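Long-range contacts in chitinase (Paenibacillus sp. FPU-7, PDB 5GZT), which probably cleaves chitin and chitodextrins at random internal beta-1,4 linkages between N-acetylglucosamine units, acting as an endochitinase: residues 74-79 with 94-99; 117-122 with 134-139; 140-145 with 158-163. All coordinates share one frame; numbering follows the deposited sequence. Where two conformers were deposited one is given.

Contact 1: residues 74-79 with 94-99; sequences TDVDVA and ERLTVA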
ATOM      1  N   THR B  74     -16.836   1.498  55.387  1.00 36.39           N
ATOM      2  CA  THR B  74     -16.568   0.457  54.378  1.00 38.12           C
ATOM      3  C   THR B  74     -17.885  -0.305  54.152  1.00 34.59           C
ATOM      4  O   THR B  74     -18.643   0.052  53.255  1.00 35.69           O
ATOM      5  CB  THR B  74     -15.387  -0.458  54.833  1.00 33.89           C
ATOM      6  OG1 THR B  74     -15.600  -0.870  56.194  1.00 30.93           O
ATOM      7  CG2 THR B  74     -14.106   0.298  54.755  1.00 36.10           C
ATOM      8  N   ASP B  75     -18.133  -1.300  55.008  1.00 33.20           N
ATOM      9  CA  ASP B  75     -19.257  -2.172  54.929  1.00 35.10           C
ATOM     10  C   ASP B  75     -20.117  -1.780  56.074  1.00 34.69           C
ATOM     11  O   ASP B  75     -19.661  -1.770  57.235  1.00 33.89           O
ATOM     12  CB  ASP B  75     -18.893  -3.672  55.101  1.00 35.29           C
ATOM     13  CG  ASP B  75     -18.028  -4.206  53.974  1.00 36.32           C
ATOM     14  OD1 ASP B  75     -18.447  -4.213  52.819  1.00 42.59           O
ATOM     15  OD2 ASP B  75     -16.943  -4.690  54.251  1.00 36.67           O
ATOM     16  N   VAL B  76     -21.367  -1.496  55.751  1.00 31.93           N
ATOM     17  CA  VAL B  76     -22.354  -1.219  56.770  1.00 32.28           C
ATOM     18  C   VAL B  76     -23.500  -2.142  56.487  1.00 28.96           C
ATOM     19  O   VAL B  76     -24.053  -2.109  55.392  1.00 25.77           O
ATOM     20  CB  VAL B  76     -22.890   0.207  56.685  1.00 31.36           C
ATOM     21  CG1 VAL B  76     -24.003   0.434  57.724  1.00 31.17           C
ATOM     22  CG2 VAL B  76     -21.756   1.169  56.823  1.00 33.46           C
ATOM     23  N   ASP B  77     -23.918  -2.820  57.538  1.00 28.30           N
ATOM     24  CA  ASP B  77     -24.804  -3.925  57.491  1.00 33.02           C
ATOM     25  C   ASP B  77     -25.983  -3.765  58.409  1.00 30.47           C
ATOM     26  O   ASP B  77     -25.768  -3.717  59.634  1.00 27.73           O
ATOM     27  CB  ASP B  77     -24.002  -5.132  58.005  1.00 41.47           C
ATOM     28  CG  ASP B  77     -23.900  -6.168  57.022  1.00 48.47           C
ATOM     29  OD1 ASP B  77     -23.142  -5.983  56.021  1.00 50.97           O
ATOM     30  OD2 ASP B  77     -24.639  -7.118  57.273  1.00 58.64           O
ATOM     31  N   VAL B  78     -27.201  -3.787  57.872  1.00 26.87           N
ATOM     32  CA  VAL B  78     -28.393  -3.643  58.672  1.00 29.22           C
ATOM     33  C   VAL B  78     -28.977  -5.052  58.725  1.00 36.07           C
ATOM     34  O   VAL B  78     -29.542  -5.535  57.738  1.00 31.48           O
ATOM     35  CB  VAL B  78     -29.379  -2.667  58.038  1.00 28.41           C
ATOM     36  CG1 VAL B  78     -30.575  -2.457  58.904  1.00 29.40           C
ATOM     37  CG2 VAL B  78     -28.686  -1.376  57.662  1.00 28.12           C
ATOM     38  N   ALA B  79     -28.890  -5.673  59.912  1.00 35.92           N
ATOM     39  CA  ALA B  79     -29.207  -7.085  60.113  1.00 40.04           C
ATOM     40  C   ALA B  79     -29.998  -7.188  61.416  1.00 44.21           C
ATOM     41  O   ALA B  79     -29.540  -7.792  62.406  1.00 38.16           O
ATOM     42  CB  ALA B  79     -27.882  -7.857  60.199  1.00 38.99           C
ATOM     43  N   GLU B  94     -19.066   2.420  51.396  1.00 29.64           N
ATOM     44  CA  GLU B  94     -18.728   1.574  50.181  1.00 30.43           C
ATOM     45  C   GLU B  94     -19.841   0.588  49.867  1.00 24.45           C
ATOM     46  O   GLU B  94     -20.320   0.499  48.758  1.00 26.13           O
ATOM     47  CB  GLU B  94     -17.398   0.821  50.364  1.00 36.66           C
ATOM     48  CG  GLU B  94     -16.137   1.627  50.034  1.00 45.72           C
ATOM     49  CD  GLU B  94     -14.834   1.063  50.681  1.00 52.67           C
ATOM     50  OE1 GLU B  94     -14.781  -0.105  51.130  1.00 62.88           O
ATOM     51  OE2 GLU B  94     -13.846   1.820  50.745  1.00 56.51           O
ATOM     52  N   ARG B  95     -20.262  -0.144  50.853  1.00 26.81           N
ATOM     53  CA  ARG B  95     -21.252  -1.169  50.611  0.50 27.44           C
ATOM     54  C   ARG B  95     -22.210  -1.162  51.780  1.00 26.66           C
ATOM     55  O   ARG B  95     -21.851  -1.405  52.930  1.00 27.20           O
ATOM     56  CB  ARG B  95     -20.582  -2.549  50.344  0.50 25.81           C
ATOM     57  CG  ARG B  95     -19.709  -2.604  49.063  0.50 25.14           C
ATOM     58  CD  ARG B  95     -18.669  -3.767  48.982  0.50 24.21           C
ATOM     59  NE  ARG B  95     -17.897  -3.858  50.225  0.50 24.65           N
ATOM     60  CZ  ARG B  95     -16.750  -3.203  50.494  0.50 23.47           C
ATOM     61  NH1 ARG B  95     -16.150  -2.420  49.627  0.50 23.45           N
ATOM     62  NH2 ARG B  95     -16.213  -3.333  51.663  0.50 23.53           N
ATOM     63  N   LEU B  96     -23.452  -0.876  51.468  1.00 27.20           N
ATOM     64  CA  LEU B  96     -24.453  -0.880  52.514  1.00 26.48           C
ATOM     65  C   LEU B  96     -25.346  -2.024  52.153  1.00 24.36           C
ATOM     66  O   LEU B  96     -25.818  -2.093  51.004  1.00 23.21           O
ATOM     67  CB  LEU B  96     -25.233   0.441  52.491  1.00 27.77           C
ATOM     68  CG  LEU B  96     -26.472   0.679  53.347  1.00 30.96           C
ATOM     69  CD1 LEU B  96     -26.403   0.244  54.768  1.00 34.52           C
ATOM     70  CD2 LEU B  96     -26.787   2.194  53.322  1.00 32.29           C
ATOM     71  N   THR B  97     -25.668  -2.865  53.130  1.00 24.81           N
ATOM     72  CA  THR B  97     -26.431  -4.069  52.875  1.00 27.55           C
ATOM     73  C   THR B  97     -27.547  -4.146  53.849  1.00 26.71           C
ATOM     74  O   THR B  97     -27.313  -4.006  55.044  1.00 26.39           O
ATOM     75  CB  THR B  97     -25.498  -5.330  52.979  1.00 28.31           C
ATOM     76  OG1 THR B  97     -24.505  -5.290  51.930  1.00 28.43           O
ATOM     77  CG2 THR B  97     -26.338  -6.618  52.876  1.00 28.64           C
ATOM     78  N   VAL B  98     -28.770  -4.377  53.342  1.00 24.17           N
ATOM     79  CA  VAL B  98     -29.908  -4.495  54.181  1.00 22.51           C
ATOM     80  C   VAL B  98     -30.318  -5.981  54.096  1.00 26.53           C
ATOM     81  O   VAL B  98     -30.712  -6.481  53.045  1.00 23.12           O
ATOM     82  CB  VAL B  98     -31.033  -3.555  53.731  1.00 23.00           C
ATOM     83  CG1 VAL B  98     -32.149  -3.634  54.720  1.00 23.37           C
ATOM     84  CG2 VAL B  98     -30.504  -2.101  53.578  1.00 24.04           C
ATOM     85  N   ALA B  99     -30.255  -6.657  55.231  1.00 28.50           N
ATOM     86  CA  ALA B  99     -30.453  -8.110  55.295  1.00 26.94           C
ATOM     87  C   ALA B  99     -31.895  -8.477  55.257  1.00 26.73           C
ATOM     88  O   ALA B  99     -32.772  -7.678  55.630  1.00 27.15           O
ATOM     89  CB  ALA B  99     -29.826  -8.655  56.600  1.00 30.03           C
TER
HETATM   90  O   HOH W   1     -22.232  -4.418  53.696  1.00 34.63           O

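Contact 2: residues 117-122 with 134-139; sequences TLTLNI and TAVVNL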
ATOM      1  N   THR B 117     -22.380   1.220  46.658  1.00 23.04           N
ATOM      2  CA  THR B 117     -23.203   0.007  46.442  1.00 25.47           C
ATOM      3  C   THR B 117     -24.190  -0.227  47.552  1.00 21.97           C
ATOM      4  O   THR B 117     -23.833  -0.318  48.736  1.00 24.67           O
ATOM      5  CB  THR B 117     -22.285  -1.232  46.208  1.00 26.24           C
ATOM      6  OG1 THR B 117     -21.472  -0.911  45.084  1.00 26.54           O
ATOM      7  CG2 THR B 117     -23.120  -2.499  45.866  1.00 26.54           C
ATOM      8  N   LEU B 118     -25.463  -0.289  47.173  1.00 22.25           N
ATOM      9  CA  LEU B 118     -26.502  -0.602  48.124  1.00 22.22           C
ATOM     10  C   LEU B 118     -27.143  -1.960  47.694  1.00 22.81           C
ATOM     11  O   LEU B 118     -27.685  -2.059  46.592  1.00 23.98           O
ATOM     12  CB  LEU B 118     -27.576   0.513  48.179  1.00 22.78           C
ATOM     13  CG  LEU B 118     -28.792   0.216  49.003  1.00 21.98           C
ATOM     14  CD1 LEU B 118     -28.582   0.137  50.507  1.00 25.10           C
ATOM     15  CD2 LEU B 118     -29.930   1.154  48.692  1.00 27.55           C
ATOM     16  N   THR B 119     -27.128  -2.945  48.596  1.00 21.04           N
ATOM     17  CA  THR B 119     -27.664  -4.288  48.332  1.00 20.31           C
ATOM     18  C   THR B 119     -28.892  -4.522  49.206  1.00 21.02           C
ATOM     19  O   THR B 119     -28.829  -4.461  50.415  1.00 20.74           O
ATOM     20  CB  THR B 119     -26.585  -5.360  48.507  1.00 19.58           C
ATOM     21  OG1 THR B 119     -25.482  -5.019  47.674  1.00 18.07           O
ATOM     22  CG2 THR B 119     -27.074  -6.768  48.157  1.00 21.45           C
ATOM     23  N   LEU B 120     -30.015  -4.803  48.555  1.00 20.63           N
ATOM     24  CA  LEU B 120     -31.268  -4.985  49.229  1.00 21.92           C
ATOM     25  C   LEU B 120     -31.796  -6.442  49.178  1.00 24.03           C
ATOM     26  O   LEU B 120     -32.032  -6.975  48.082  1.00 18.52           O
ATOM     27  CB  LEU B 120     -32.288  -4.068  48.580  1.00 21.46           C
ATOM     28  CG  LEU B 120     -31.901  -2.563  48.503  1.00 22.76           C
ATOM     29  CD1 LEU B 120     -32.989  -1.803  47.784  1.00 23.13           C
ATOM     30  CD2 LEU B 120     -31.713  -2.081  49.908  1.00 26.04           C
ATOM     31  N   ASN B 121     -32.047  -6.991  50.385  1.00 23.48           N
ATOM     32  CA  ASN B 121     -32.496  -8.366  50.585  1.00 23.28           C
ATOM     33  C   ASN B 121     -33.772  -8.408  51.329  1.00 23.88           C
ATOM     34  O   ASN B 121     -34.245  -9.510  51.646  1.00 31.15           O
ATOM     35  CB  ASN B 121     -31.387  -9.140  51.328  1.00 23.00           C
ATOM     36  CG  ASN B 121     -30.162  -9.366  50.475  1.00 21.30           C
ATOM     37  OD1 ASN B 121     -28.995  -9.087  50.884  1.00 26.75           O
ATOM     38  ND2 ASN B 121     -30.368  -9.991  49.365  1.00 18.66           N
ATOM     39  N   ILE B 122     -34.398  -7.252  51.507  1.00 21.68           N
ATOM     40  CA  ILE B 122     -35.718  -7.093  52.107  1.00 23.37           C
ATOM     41  C   ILE B 122     -36.336  -5.787  51.510  1.00 26.61           C
ATOM     42  O   ILE B 122     -35.620  -4.921  51.060  1.00 25.97           O
ATOM     43  CB  ILE B 122     -35.608  -6.968  53.678  1.00 24.81           C
ATOM     44  CG1 ILE B 122     -36.940  -7.061  54.459  1.00 27.47           C
ATOM     45  CG2 ILE B 122     -35.019  -5.604  54.028  1.00 25.53           C
ATOM     46  CD1 ILE B 122     -37.779  -8.320  54.274  1.00 33.49           C
ATOM     47  N   THR B 134     -24.867   2.278  42.803  1.00 23.64           N
ATOM     48  CA  THR B 134     -25.538   1.048  42.233  1.00 24.62           C
ATOM     49  C   THR B 134     -26.411   0.388  43.271  1.00 21.93           C
ATOM     50  O   THR B 134     -25.900   0.162  44.377  1.00 20.57           O
ATOM     51  CB  THR B 134     -24.497   0.064  41.713  1.00 27.41           C
ATOM     52  OG1 THR B 134     -23.755   0.733  40.727  1.00 31.08           O
ATOM     53  CG2 THR B 134     -25.133  -1.248  41.011  1.00 27.38           C
ATOM     54  N   ALA B 135     -27.717   0.212  42.973  1.00 21.81           N
ATOM     55  CA  ALA B 135     -28.629  -0.473  43.863  1.00 24.06           C
ATOM     56  C   ALA B 135     -28.700  -1.934  43.309  1.00 23.39           C
ATOM     57  O   ALA B 135     -29.087  -2.130  42.161  1.00 21.59           O
ATOM     58  CB  ALA B 135     -30.028   0.133  43.846  1.00 22.80           C
ATOM     59  N   VAL B 136     -28.358  -2.899  44.159  1.00 24.94           N
ATOM     60  CA  VAL B 136     -28.394  -4.360  43.843  1.00 21.99           C
ATOM     61  C   VAL B 136     -29.626  -4.864  44.551  1.00 19.38           C
ATOM     62  O   VAL B 136     -29.705  -4.906  45.787  1.00 18.64           O
ATOM     63  CB  VAL B 136     -27.154  -5.054  44.310  1.00 23.15           C
ATOM     64  CG1 VAL B 136     -27.240  -6.587  43.987  1.00 23.92           C
ATOM     65  CG2 VAL B 136     -25.937  -4.488  43.606  1.00 23.16           C
ATOM     66  N   VAL B 137     -30.657  -5.049  43.776  1.00 18.49           N
ATOM     67  CA  VAL B 137     -31.975  -5.395  44.308  1.00 20.62           C
ATOM     68  C   VAL B 137     -32.168  -6.934  44.061  1.00 20.93           C
ATOM     69  O   VAL B 137     -32.548  -7.390  42.988  1.00 20.32           O
ATOM     70  CB  VAL B 137     -33.055  -4.644  43.595  1.00 21.69           C
ATOM     71  CG1 VAL B 137     -34.369  -4.837  44.309  1.00 22.36           C
ATOM     72  CG2 VAL B 137     -32.680  -3.149  43.470  1.00 27.16           C
ATOM     73  N   ASN B 138     -31.823  -7.705  45.075  1.00 19.68           N
ATOM     74  CA  ASN B 138     -32.072  -9.155  45.044  1.00 19.89           C
ATOM     75  C   ASN B 138     -33.502  -9.414  45.264  1.00 19.51           C
ATOM     76  O   ASN B 138     -34.294  -8.491  45.486  1.00 20.73           O
ATOM     77  CB  ASN B 138     -31.185  -9.843  46.082  1.00 19.17           C
ATOM     78  CG  ASN B 138     -29.718  -9.718  45.779  1.00 17.91           C
ATOM     79  OD1 ASN B 138     -29.214  -9.698  44.620  1.00 19.66           O
ATOM     80  ND2 ASN B 138     -28.968  -9.704  46.858  1.00 18.57           N
ATOM     81  N   LEU B 139     -33.928 -10.689  45.156  1.00 20.68           N
ATOM     82  CA  LEU B 139     -35.333 -11.004  45.204  1.00 19.64           C
ATOM     83  C   LEU B 139     -36.005 -10.452  46.408  1.00 19.38           C
ATOM     84  O   LEU B 139     -37.148  -9.997  46.328  1.00 17.69           O
ATOM     85  CB  LEU B 139     -35.509 -12.519  45.194  1.00 24.04           C
ATOM     86  CG  LEU B 139     -36.899 -13.096  45.259  1.00 26.62           C
ATOM     87  CD1 LEU B 139     -37.656 -12.644  44.029  1.00 28.42           C
ATOM     88  CD2 LEU B 139     -36.711 -14.637  45.298  1.00 29.11           C
TER

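Contact 3: residues 140-145 with 158-163; sequences GGKGSS and KDSVTT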
ATOM      1  N   GLY B 140     -35.359 -10.546  47.545  1.00 19.79           N
ATOM      2  CA  GLY B 140     -36.003 -10.069  48.793  1.00 23.41           C
ATOM      3  C   GLY B 140     -36.214  -8.552  48.824  1.00 24.45           C
ATOM      4  O   GLY B 140     -37.105  -8.070  49.523  1.00 24.39           O
ATOM      5  N   GLY B 141     -35.471  -7.821  47.982  1.00 25.18           N
ATOM      6  CA  GLY B 141     -35.620  -6.366  47.859  1.00 21.54           C
ATOM      7  C   GLY B 141     -36.700  -5.873  46.953  1.00 25.30           C
ATOM      8  O   GLY B 141     -36.885  -4.601  46.745  1.00 21.96           O
ATOM      9  N   LYS B 142     -37.450  -6.838  46.414  1.00 24.28           N
ATOM     10  CA  LYS B 142     -38.509  -6.545  45.494  1.00 26.42           C
ATOM     11  C   LYS B 142     -39.441  -5.462  46.051  1.00 24.88           C
ATOM     12  O   LYS B 142     -39.915  -5.572  47.177  1.00 21.67           O
ATOM     13  CB  LYS B 142     -39.357  -7.795  45.289  1.00 29.62           C
ATOM     14  CG  LYS B 142     -40.221  -7.748  44.050  1.00 34.18           C
ATOM     15  CD  LYS B 142     -41.047  -9.041  43.960  1.00 35.66           C
ATOM     16  CE  LYS B 142     -41.915  -8.957  42.723  1.00 44.24           C
ATOM     17  NZ  LYS B 142     -43.185  -9.680  42.957  1.00 51.42           N
ATOM     18  N   GLY B 143     -39.786  -4.481  45.236  1.00 26.12           N
ATOM     19  CA  GLY B 143     -40.744  -3.454  45.653  1.00 23.35           C
ATOM     20  C   GLY B 143     -40.101  -2.369  46.525  1.00 23.85           C
ATOM     21  O   GLY B 143     -40.804  -1.565  47.096  1.00 23.25           O
ATOM     22  N   SER B 144     -38.789  -2.368  46.674  1.00 21.42           N
ATOM     23  CA  SER B 144     -38.121  -1.284  47.402  1.00 22.85           C
ATOM     24  C   SER B 144     -38.390   0.086  46.710  1.00 24.44           C
ATOM     25  O   SER B 144     -38.701   0.135  45.519  1.00 23.94           O
ATOM     26  CB  SER B 144     -36.629  -1.535  47.527  1.00 22.54           C
ATOM     27  OG  SER B 144     -36.379  -2.574  48.494  1.00 22.56           O
ATOM     28  N   SER B 145     -38.324   1.155  47.495  1.00 26.45           N
ATOM     29  CA  SER B 145     -38.556   2.540  47.010  1.00 27.28           C
ATOM     30  C   SER B 145     -37.399   3.469  47.345  1.00 27.31           C
ATOM     31  O   SER B 145     -36.747   3.385  48.423  1.00 23.90           O
ATOM     32  CB  SER B 145     -39.847   3.117  47.572  1.00 25.70           C
ATOM     33  OG  SER B 145     -39.844   3.045  48.979  1.00 28.49           O
ATOM     34  N   LYS B 158     -34.694  -5.736  40.011  1.00 26.51           N
ATOM     35  CA  LYS B 158     -34.415  -4.369  39.486  1.00 30.95           C
ATOM     36  C   LYS B 158     -35.632  -3.610  39.132  1.00 32.40           C
ATOM     37  O   LYS B 158     -35.748  -2.444  39.518  1.00 31.01           O
ATOM     38  CB  LYS B 158     -33.758  -4.440  38.120  1.00 35.93           C
ATOM     39  CG  LYS B 158     -32.322  -4.628  38.106  1.00 45.37           C
ATOM     40  CD  LYS B 158     -31.728  -4.368  36.729  1.00 45.14           C
ATOM     41  CE  LYS B 158     -32.530  -4.920  35.591  1.00 48.94           C
ATOM     42  NZ  LYS B 158     -31.615  -4.883  34.441  1.00 57.49           N
ATOM     43  N   ASP B 159     -36.475  -4.258  38.308  1.00 29.14           N
ATOM     44  CA  ASP B 159     -37.596  -3.612  37.637  1.00 32.91           C
ATOM     45  C   ASP B 159     -38.795  -3.389  38.512  1.00 32.63           C
ATOM     46  O   ASP B 159     -39.773  -2.686  38.107  1.00 30.43           O
ATOM     47  CB  ASP B 159     -38.077  -4.420  36.416  1.00 34.48           C
ATOM     48  CG  ASP B 159     -37.086  -4.500  35.324  1.00 37.86           C
ATOM     49  OD1 ASP B 159     -36.313  -3.556  35.089  1.00 46.38           O
ATOM     50  OD2 ASP B 159     -37.099  -5.541  34.647  1.00 47.35           O
ATOM     51  N   SER B 160     -38.744  -3.969  39.704  1.00 27.74           N
ATOM     52  CA  SER B 160     -39.780  -3.744  40.704  1.00 25.36           C
ATOM     53  C   SER B 160     -39.649  -2.494  41.586  1.00 21.69           C
ATOM     54  O   SER B 160     -40.554  -2.210  42.404  1.00 22.73           O
ATOM     55  CB  SER B 160     -39.817  -4.959  41.662  1.00 23.92           C
ATOM     56  OG  SER B 160     -38.730  -4.917  42.630  1.00 21.31           O
ATOM     57  N   VAL B 161     -38.537  -1.819  41.555  1.00 23.85           N
ATOM     58  CA  VAL B 161     -38.340  -0.735  42.529  1.00 27.96           C
ATOM     59  C   VAL B 161     -39.042   0.526  41.993  1.00 28.37           C
ATOM     60  O   VAL B 161     -39.206   0.702  40.789  1.00 28.59           O
ATOM     61  CB  VAL B 161     -36.858  -0.438  42.857  1.00 30.10           C
ATOM     62  CG1 VAL B 161     -36.141  -1.707  43.289  1.00 31.96           C
ATOM     63  CG2 VAL B 161     -36.130   0.182  41.698  1.00 32.91           C
ATOM     64  N   THR B 162     -39.513   1.344  42.910  1.00 27.98           N
ATOM     65  CA  THR B 162     -40.074   2.657  42.555  1.00 26.04           C
ATOM     66  C   THR B 162     -39.102   3.789  42.916  1.00 28.06           C
ATOM     67  O   THR B 162     -38.300   3.683  43.850  1.00 25.90           O
ATOM     68  CB  THR B 162     -41.397   2.894  43.208  1.00 24.25           C
ATOM     69  OG1 THR B 162     -41.277   2.604  44.602  1.00 28.09           O
ATOM     70  CG2 THR B 162     -42.481   2.053  42.511  1.00 27.67           C
ATOM     71  N   THR B 163     -39.176   4.857  42.136  1.00 30.46           N
ATOM     72  CA  THR B 163     -38.321   6.012  42.316  1.00 34.18           C
ATOM     73  C   THR B 163     -39.057   7.379  42.201  1.00 40.35           C
ATOM     74  O   THR B 163     -40.173   7.473  41.660  1.00 33.05           O
ATOM     75  CB  THR B 163     -37.254   6.013  41.218  1.00 33.22           C
ATOM     76  OG1 THR B 163     -37.916   6.160  39.985  1.00 34.36           O
ATOM     77  CG2 THR B 163     -36.399   4.727  41.180  1.00 31.64           C
TER
HETATM   78  O   HOH W   2     -42.413   0.498  45.885  1.00 34.17           O

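Contact 1: residues 74-79 with 94-99
The Arg95 guanidinium has Thr74 O over one face and the Asp75 carboxylate at its edge. The two segments are equivalent strands on successive coils of a parallel beta-helix. Asp75 OD2 lies in the guanidinium plane, 3.0 Å from Arg95 NH2. Asp75 OD1 is tilted out of that plane and accepts from both NE and NH2 of Arg95, each at 2.7 Å. The two flat groups are turned 64° apart, so the side-on grip is not coplanar. NH2 comes to both oxygens from above the carboxylate plane. The arginine chain bends at chi3 (-48°), which turns its NE and NH2 edge to Asp75. NH1 makes a weak bond to Glu94 OE1, completing a small salt-bridge network. Arg95 was modelled in two conformers, so the network rests on one of them and its occupancy is doubtful.

The strands pair in register, Asp75 with Arg95 through Val78 with Val98. Five backbone hydrogen bonds join them, starting with Arg95 N to Thr74 O and ending with Ala99 N to Val78 O. Val76, Val78, Leu96 and Val98 point into the interior of the beta-helix. Leu96 holds CG anti to its backbone nitrogen (chi1 172°). Its CD1 then reaches across the strands to Val76 CG1 at 3.8 Å and Val78 CG2 at 4.0 Å. Leu86 and Ile107 of the facing sheet pack against this apolar side. Asp77 and Thr97 lie side by side on the outer face with Asp75 and Arg95. A water bridges them there, 2.9 Å from Asp77 OD1 and 3.0 Å from Thr97 OG1.

Contact 2: residues 117-122 with 134-139
Val136 N donates to Leu118 O at 2.7 Å, the shortest bond between these strands. Leu120 N reaches Val136 O at 2.8 Å, nearly straight at 171°. Leu118 N binds Thr134 O at 2.9 Å. Val136 therefore uses both its N and its O on strand 117-120, at Leu118 and Leu120. Past the strand ends the pairing slackens: Asn138 N to Leu120 O is a weak bond of 3.1 Å, bent to 134°. The CA of Thr119 also approaches Val136 O, at 3.3 Å, in a CA-H...O contact.

This is parallel pairing between successive coils of the beta-helix. Thr117 matches Thr134, and Leu120 matches Val137. Alternate side chains go to opposite faces.

The outer face carries Thr117, Thr119, Thr134 and Val136. Val136 lies alongside Thr119, with its CB 3.8 Å from Thr119 OG1. Its CG2 is equally near both threonines, 4.1 Å from Thr119 OG1 and from the CG2 methyl of Thr117. Thr117 holds this methyl anti to the backbone nitrogen, with OG1 beside that nitrogen (chi1 -58°). The hydroxyl of Thr134 is held by Lys152 NZ, and Glu154 of the following coil packs against Thr134 and Val136.

Leu118, Leu120, Ala135 and Val137 face inward. Phe146 of the other sheet touches Leu118, Leu120 and Ala135. Leu118 and Leu120 also pack on Leu96 and Val98 of the preceding coil.

Contact 3: residues 140-145 with 158-163
Ser160 is the first residue of 158-163 to meet the 140-145 loop. Its OG accepts a hydrogen bond from Gly143 N at 2.8 Å and is also bonded to Ala157 O. With chi1 at 78° the hydroxyl sits between the backbone nitrogen and carbonyl carbon. Lys142 lays its CG 3.5 Å from the same Ser160 OG. An alanine here would remove that oxygen and would probably leave Gly143 N and Ala157 O without this partner.

Val161 follows, its CB 3.3 Å from Ser144 O and its CA in a CA-H...O contact with it.

Thr162 N donates to Ser144 O at 3.0 Å, in the carbonyl plane. Thr162 pairs with Ser145 in a parallel bridge, and its OG1 lies 3.3 Å from Ser145 CB. A water links Thr162 OG1 to Gly143 O. Here the last, weakly bonded strand of the beta-helix, 162-163, meets its neighbour 145-146.

The loop is braced within itself. Gly141 to Ser144 make a type II turn. Gly143 has phi 80°, where a CB would press on the Lys142 carbonyl oxygen, which calls for glycine. Ser144 N and OG both bind Gly141 O from the same face, at 2.9 Å and 2.7 Å; OG also takes a hydrogen bond from Thr124 N. The contact rests on polar bonds to the turn's backbone and probably depends more on turn shape than apolar burial.

How the contacts relate
All three contacts join neighbouring coils of one beta-helix, in chain order. Contacts 1 and 2 lie in the same parallel sheet, with their centres 10 Å apart. Strands 92-98 and 114-120 are neighbours, and Leu96 probably makes backbone hydrogen bonds to Thr117 and Thr119. Each has a buried apolar face and a more exposed outer one. The outer face is mostly charged in contact 1 but is threonine and valine in contact 2. Contact 3 is a surface contact of a loop and the end of the other sheet, with one short bridge and hydroxyl chemistry. It touches contact 2 through Val137 against Val161 and Leu120 against Ser144, but does not touch contact 1.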